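Local coordinates for protein male-specific lethal-3 (Drosophila melanogaster, PDB 3M9Q), which reads a trimethylated lysine on the histone H3 tail through its chromodomain, as part of the male-specific lethal complex that raises transcription of the male X chromosome, at residues A[26-31]-A[74-79]; A[59-64]-A[79-84]. The protein carries 1 engineered substitution. One frame throughout, in Å; residues are numbered along the deposited sequence. Where two conformers were deposited one is given.

Contacts 1 and 2 lie side by side near the middle of the chromodomain, their centres about 4 Å apart. Along the chain the segments come as 26-31, 59-64, 74-79 and 79-84, so the two contacts interleave, and they share T79. Each joins strands that are not neighbours in the five-stranded antiparallel sheet: contact 1 sets strand 25-29 against edge strand 74-76, contact 2 sets strand 57-65 against edge strand 81-83. Between the contacts, C28 SG packs 3.5 Å from I63 CD1. Contact 2 and the C28-V76 part of contact 1 belong to the interior of the small barrel that carries histone-tail recognition; P31 and R74 carry contact 1 out toward the surface.

Contact 1: residues A[26-31]-A[74-79]; sequences VLCYEP and RAVRAT. Engineered in segment 74-79: A75 (natural residue Cys).
C28 and V76 have the closest CA atoms of segments 26-31 and 74-79, 8.8 Å apart, and no hydrogen bond runs from one segment to the other. That spacing is too wide for strand pairing; the segments instead face each other through side chains, both CB atoms pointing toward the opposite segment. C28 holds SG trans to its main-chain nitrogen (chi1 -176°), and from there the sulfur reaches V76 CG1 at 4.4 Å, a loose apolar contact. Both residues are buried, and L81 packs on both of them. Strands 25-29 and 74-76 are separated in the sheet by 39-51 and 57-65, so these side chains meet because the sheet curls into the SH3-like barrel characteristic of chromo-barrel domains. Toward the surface the contact changes character. R74 bends its chain at chi3 (26°), and its guanidinium presents one face to the ring of P31. P31 CG lies over that face, 3.6 Å from R74 NH1 and 3.9 Å from R74 CZ, while P31 CB is 4.0 Å from R74 NH2. With an alanine in place of R74, the P31 ring would probably lose its flat cover, leaving a gap beside it at the surface. A water donates to Y29 O at 3.0 Å; its separation from R74 NH2 is only 2.4 Å, too short for an ordinary hydrogen bond, so a water bridge here is doubtful. E30 OE2 stays 6.3 Å from R74 NH1, beyond salt-bridge distance, and bonds instead to D32 N.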
loop_
_atom_site.group_PDB
_atom_site.type_symbol
_atom_site.label_atom_id
_atom_site.label_comp_id
_atom_site.label_asym_id
_atom_site.label_seq_id
_atom_site.Cartn_x
_atom_site.Cartn_y
_atom_site.Cartn_z
ATOM N N VAL A 26 5.166 -1.601 -4.926
ATOM C CA VAL A 26 4.425 -2.301 -3.873
ATOM C C VAL A 26 3.009 -2.581 -4.353
ATOM O O VAL A 26 2.538 -1.982 -5.318
ATOM C CB VAL A 26 4.393 -1.469 -2.565
ATOM C CG1 VAL A 26 5.814 -1.223 -2.041
ATOM C CG2 VAL A 26 3.634 -0.144 -2.773
ATOM N N LEU A 27 2.332 -3.499 -3.689
ATOM C CA LEU A 27 0.949 -3.805 -4.024
ATOM C C LEU A 27 0.068 -3.288 -2.896
ATOM O O LEU A 27 0.325 -3.567 -1.724
ATOM C CB LEU A 27 0.762 -5.308 -4.244
ATOM C CG LEU A 27 1.780 -5.950 -5.201
ATOM C CD1 LEU A 27 1.510 -7.444 -5.368
ATOM C CD2 LEU A 27 1.845 -5.265 -6.567
ATOM N N CYS A 28 -0.945 -2.515 -3.246
ATOM C CA CYS A 28 -1.781 -1.825 -2.265
ATOM C C CYS A 28 -3.206 -2.349 -2.294
ATOM O O CYS A 28 -3.846 -2.385 -3.336
ATOM C CB CYS A 28 -1.809 -0.320 -2.567
ATOM S SG CYS A 28 -2.722 0.677 -1.351
ATOM N N TYR A 29 -3.720 -2.705 -1.128
ATOM C CA TYR A 29 -5.118 -3.153 -1.021
ATOM C C TYR A 29 -6.093 -2.024 -1.288
ATOM O O TYR A 29 -5.918 -0.900 -0.851
ATOM C CB TYR A 29 -5.415 -3.757 0.358
ATOM C CG TYR A 29 -5.047 -5.210 0.479
ATOM C CD1 TYR A 29 -5.749 -6.179 -0.223
ATOM C CD2 TYR A 29 -3.993 -5.611 1.275
ATOM C CE1 TYR A 29 -5.423 -7.511 -0.108
ATOM C CE2 TYR A 29 -3.655 -6.947 1.394
ATOM C CZ TYR A 29 -4.376 -7.890 0.695
ATOM O OH TYR A 29 -4.072 -9.236 0.771
ATOM N N GLU A 30 -7.140 -2.371 -2.017
ATOM C CA GLU A 30 -8.306 -1.503 -2.207
ATOM C C GLU A 30 -8.834 -0.995 -0.861
ATOM O O GLU A 30 -9.117 -1.798 0.019
ATOM C CB GLU A 30 -9.416 -2.301 -2.918
ATOM C CG GLU A 30 -10.797 -1.684 -2.879
ATOM C CD GLU A 30 -10.866 -0.439 -3.690
ATOM O OE1 GLU A 30 -10.744 -0.576 -4.942
ATOM O OE2 GLU A 30 -11.048 0.652 -3.116
ATOM N N PRO A 31 -8.981 0.332 -0.696
ATOM C CA PRO A 31 -9.437 0.847 0.597
ATOM C C PRO A 31 -10.950 0.757 0.833
ATOM O O PRO A 31 -11.399 0.803 1.969
ATOM C CB PRO A 31 -8.997 2.320 0.553
ATOM C CG PRO A 31 -9.007 2.667 -0.868
ATOM C CD PRO A 31 -8.531 1.426 -1.580
ATOM N N ARG A 74 -2.175 8.885 -3.147
ATOM C CA ARG A 74 -2.708 8.817 -1.767
ATOM C C ARG A 74 -1.623 8.408 -0.770
ATOM O O ARG A 74 -0.725 7.662 -1.116
ATOM C CB ARG A 74 -3.825 7.753 -1.676
ATOM C CG ARG A 74 -5.117 8.039 -2.407
ATOM C CD ARG A 74 -6.063 6.849 -2.276
ATOM N NE ARG A 74 -5.807 6.070 -1.065
ATOM C CZ ARG A 74 -5.704 4.744 -1.019
ATOM N NH1 ARG A 74 -5.857 4.004 -2.109
ATOM N NH2 ARG A 74 -5.464 4.154 0.140
ATOM N N ALA A 75 -1.756 8.871 0.471
ATOM C CA ALA A 75 -0.928 8.406 1.594
ATOM C C ALA A 75 -1.633 7.297 2.362
ATOM O O ALA A 75 -2.795 7.429 2.739
ATOM C CB ALA A 75 -0.586 9.567 2.531
ATOM N N VAL A 76 -0.910 6.209 2.585
ATOM C CA VAL A 76 -1.428 5.026 3.276
ATOM C C VAL A 76 -0.482 4.516 4.354
ATOM O O VAL A 76 0.679 4.912 4.429
ATOM C CB VAL A 76 -1.705 3.859 2.286
ATOM C CG1 VAL A 76 -2.671 4.287 1.193
ATOM C CG2 VAL A 76 -0.407 3.330 1.676
ATOM N N ARG A 77 -1.010 3.633 5.188
ATOM C CA ARG A 77 -0.234 2.951 6.236
ATOM C C ARG A 77 0.327 1.627 5.716
ATOM O O ARG A 77 -0.139 1.080 4.722
ATOM C CB ARG A 77 -1.091 2.704 7.484
ATOM C CG ARG A 77 -1.556 3.972 8.190
ATOM C CD ARG A 77 -0.406 4.727 8.853
ATOM N NE ARG A 77 0.122 4.019 10.014
ATOM C CZ ARG A 77 -0.333 4.168 11.251
ATOM N NH1 ARG A 77 -1.321 5.016 11.486
ATOM N NH2 ARG A 77 0.207 3.485 12.251
ATOM N N ALA A 78 1.337 1.117 6.398
ATOM C CA ALA A 78 2.036 -0.086 5.947
ATOM C C ALA A 78 1.106 -1.280 5.862
ATOM O O ALA A 78 1.321 -2.218 5.090
ATOM C CB ALA A 78 3.225 -0.414 6.882
ATOM N N THR A 79 0.050 -1.246 6.653
ATOM C CA THR A 79 -0.808 -2.421 6.801
ATOM C C THR A 79 -1.511 -2.794 5.497
ATOM O O THR A 79 -1.910 -3.939 5.306
ATOM C CB THR A 79 -1.861 -2.204 7.888
ATOM O OG1 THR A 79 -2.654 -1.066 7.552
ATOM C CG2 THR A 79 -1.203 -1.956 9.220
HETATM O O HOH W 1 -5.387 1.747 0.351
#

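Contact 2: residues A[59-64]-A[79-84]; sequences YEYKIH and TVLLKD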
loop_
_atom_site.group_PDB
_atom_site.type_symbol
_atom_site.label_atom_id
_atom_site.label_comp_id
_atom_site.label_asym_id
_atom_site.label_seq_id
_atom_site.Cartn_x
_atom_site.Cartn_y
_atom_site.Cartn_z
ATOM N N TYR A 59 4.611 5.454 10.089
ATOM C CA TYR A 59 5.027 5.876 8.745
ATOM C C TYR A 59 3.850 6.036 7.804
ATOM O O TYR A 59 2.959 5.200 7.747
ATOM C CB TYR A 59 6.085 4.909 8.179
ATOM C CG TYR A 59 7.302 4.962 9.052
ATOM C CD1 TYR A 59 8.302 5.902 8.828
ATOM C CD2 TYR A 59 7.410 4.141 10.166
ATOM C CE1 TYR A 59 9.393 5.999 9.671
ATOM C CE2 TYR A 59 8.492 4.239 11.021
ATOM C CZ TYR A 59 9.479 5.168 10.768
ATOM O OH TYR A 59 10.545 5.262 11.631
ATOM N N GLU A 60 3.865 7.153 7.091
ATOM C CA GLU A 60 2.895 7.439 6.043
ATOM C C GLU A 60 3.580 7.282 4.707
ATOM O O GLU A 60 4.556 7.968 4.413
ATOM C CB GLU A 60 2.365 8.863 6.158
ATOM C CG GLU A 60 1.466 9.097 7.326
ATOM C CD GLU A 60 0.734 10.419 7.228
ATOM O OE1 GLU A 60 1.207 11.329 6.512
ATOM O OE2 GLU A 60 -0.321 10.532 7.871
ATOM N N TYR A 61 3.051 6.370 3.902
ATOM C CA TYR A 61 3.602 6.058 2.590
ATOM C C TYR A 61 2.756 6.698 1.519
ATOM O O TYR A 61 1.635 6.272 1.263
ATOM C CB TYR A 61 3.653 4.540 2.389
ATOM C CG TYR A 61 4.457 3.818 3.454
ATOM C CD1 TYR A 61 5.819 3.581 3.290
ATOM C CD2 TYR A 61 3.867 3.393 4.634
ATOM C CE1 TYR A 61 6.565 2.933 4.268
ATOM C CE2 TYR A 61 4.605 2.741 5.613
ATOM C CZ TYR A 61 5.955 2.521 5.430
ATOM O OH TYR A 61 6.701 1.872 6.393
ATOM N N LYS A 62 3.278 7.753 0.913
ATOM C CA LYS A 62 2.609 8.353 -0.238
ATOM C C LYS A 62 2.884 7.484 -1.446
ATOM O O LYS A 62 4.040 7.218 -1.782
ATOM C CB LYS A 62 3.069 9.790 -0.504
ATOM C CG LYS A 62 2.185 10.474 -1.552
ATOM C CD LYS A 62 2.619 11.869 -1.934
ATOM C CE LYS A 62 1.619 12.459 -2.919
ATOM N NZ LYS A 62 1.886 13.890 -3.227
ATOM N N ILE A 63 1.811 7.038 -2.082
ATOM C CA ILE A 63 1.927 6.150 -3.230
ATOM C C ILE A 63 1.201 6.653 -4.460
ATOM O O ILE A 63 0.235 7.409 -4.392
ATOM C CB ILE A 63 1.466 4.713 -2.897
ATOM C CG1 ILE A 63 -0.027 4.669 -2.566
ATOM C CG2 ILE A 63 2.317 4.101 -1.774
ATOM C CD1 ILE A 63 -0.560 3.232 -2.387
ATOM N N HIS A 64 1.737 6.211 -5.586
ATOM C CA HIS A 64 1.189 6.418 -6.918
ATOM C C HIS A 64 0.661 5.093 -7.449
ATOM O O HIS A 64 1.318 4.063 -7.345
ATOM C CB HIS A 64 2.293 6.933 -7.850
ATOM C CG HIS A 64 1.860 7.087 -9.274
ATOM N ND1 HIS A 64 1.071 8.137 -9.686
ATOM C CD2 HIS A 64 2.087 6.331 -10.376
ATOM C CE1 HIS A 64 0.834 8.025 -10.982
ATOM N NE2 HIS A 64 1.445 6.941 -11.425
ATOM N N THR A 79 0.050 -1.246 6.653
ATOM C CA THR A 79 -0.808 -2.421 6.801
ATOM C C THR A 79 -1.511 -2.794 5.497
ATOM O O THR A 79 -1.910 -3.939 5.306
ATOM C CB THR A 79 -1.861 -2.204 7.888
ATOM O OG1 THR A 79 -2.654 -1.066 7.552
ATOM C CG2 THR A 79 -1.203 -1.956 9.220
ATOM N N VAL A 80 -1.660 -1.832 4.598
ATOM C CA VAL A 80 -2.378 -2.102 3.346
ATOM C C VAL A 80 -1.435 -2.396 2.186
ATOM O O VAL A 80 -1.879 -2.616 1.060
ATOM C CB VAL A 80 -3.357 -0.965 2.973
ATOM C CG1 VAL A 80 -4.360 -0.732 4.109
ATOM C CG2 VAL A 80 -2.622 0.321 2.622
ATOM N N LEU A 81 -0.143 -2.430 2.486
ATOM C CA LEU A 81 0.892 -2.653 1.465
ATOM C C LEU A 81 1.503 -4.041 1.555
ATOM O O LEU A 81 1.671 -4.604 2.638
ATOM C CB LEU A 81 1.991 -1.596 1.600
ATOM C CG LEU A 81 1.546 -0.154 1.372
ATOM C CD1 LEU A 81 2.751 0.781 1.496
ATOM C CD2 LEU A 81 0.859 -0.015 0.026
ATOM N N LEU A 82 1.836 -4.582 0.391
ATOM C CA LEU A 82 2.556 -5.845 0.263
ATOM C C LEU A 82 3.786 -5.678 -0.600
ATOM O O LEU A 82 3.778 -4.941 -1.581
ATOM C CB LEU A 82 1.672 -6.916 -0.367
ATOM C CG LEU A 82 0.456 -7.398 0.425
ATOM C CD1 LEU A 82 -0.396 -8.340 -0.414
ATOM C CD2 LEU A 82 0.865 -8.062 1.737
ATOM N N LYS A 83 4.826 -6.412 -0.243
ATOM C CA LYS A 83 6.031 -6.510 -1.067
ATOM C C LYS A 83 5.728 -7.149 -2.422
ATOM O O LYS A 83 4.861 -8.004 -2.540
ATOM C CB LYS A 83 7.099 -7.323 -0.338
ATOM C CG LYS A 83 7.667 -6.649 0.905
ATOM C CD LYS A 83 8.602 -5.528 0.539
ATOM C CE LYS A 83 9.113 -4.773 1.752
ATOM N NZ LYS A 83 10.116 -3.759 1.347
ATOM N N ASP A 84 6.481 -6.717 -3.426
ATOM C CA ASP A 84 6.275 -7.122 -4.831
ATOM C C ASP A 84 6.933 -8.460 -5.155
ATOM O O ASP A 84 7.684 -8.593 -6.115
ATOM C CB ASP A 84 6.821 -6.032 -5.746
ATOM C CG ASP A 84 6.385 -6.191 -7.186
ATOM O OD1 ASP A 84 5.357 -6.862 -7.432
ATOM O OD2 ASP A 84 7.087 -5.633 -8.058
#
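L81 lays one methyl, CD1, against the root of the Y61 side chain, 4.0 Å from Y61 CB and equally 4.0 Å from Y61 CG. The methyl meets the ring obliquely, near the CB-CG bond that carries it and well away from the hydroxyl. The first torsion of Y61 (chi1 -57°) sets CG anti to the carbonyl carbon, and the ring then runs on past L81 until its OH takes a hydrogen bond from L19 N, which fixes the polar end of a buried tyrosine. The other branch of the same leucine, L81 CD2, turns to I63 and comes within 4.3 Å of I63 CD1. I63 reaches that point through an extended outer chain (chi2 173°). One forked side chain thus spans two residues on the same face of strand 57-65, and L81 is the one residue of 79-84 that carries the contact, with 65 of the 119 Å² buried here. No hydrogen bond joins the segments, and the CA atoms of Y61 and L81 stand 9.2 Å apart, evidence that the strands face each other across a core and are not paired. This is the interior of the SH3-like barrel: 81-83 is an edge strand that follows 74-76 in the chain through a 3-10 segment, and pairs with 25-29, which strand 39-51 separates from 57-65. V26 of that neighbouring strand also packs on L81, as does F20 from a loop. Side-chain alternation separates the two faces of strand 81-83, for L82 packs on L39 and on N88 and L91 of helix 86-100.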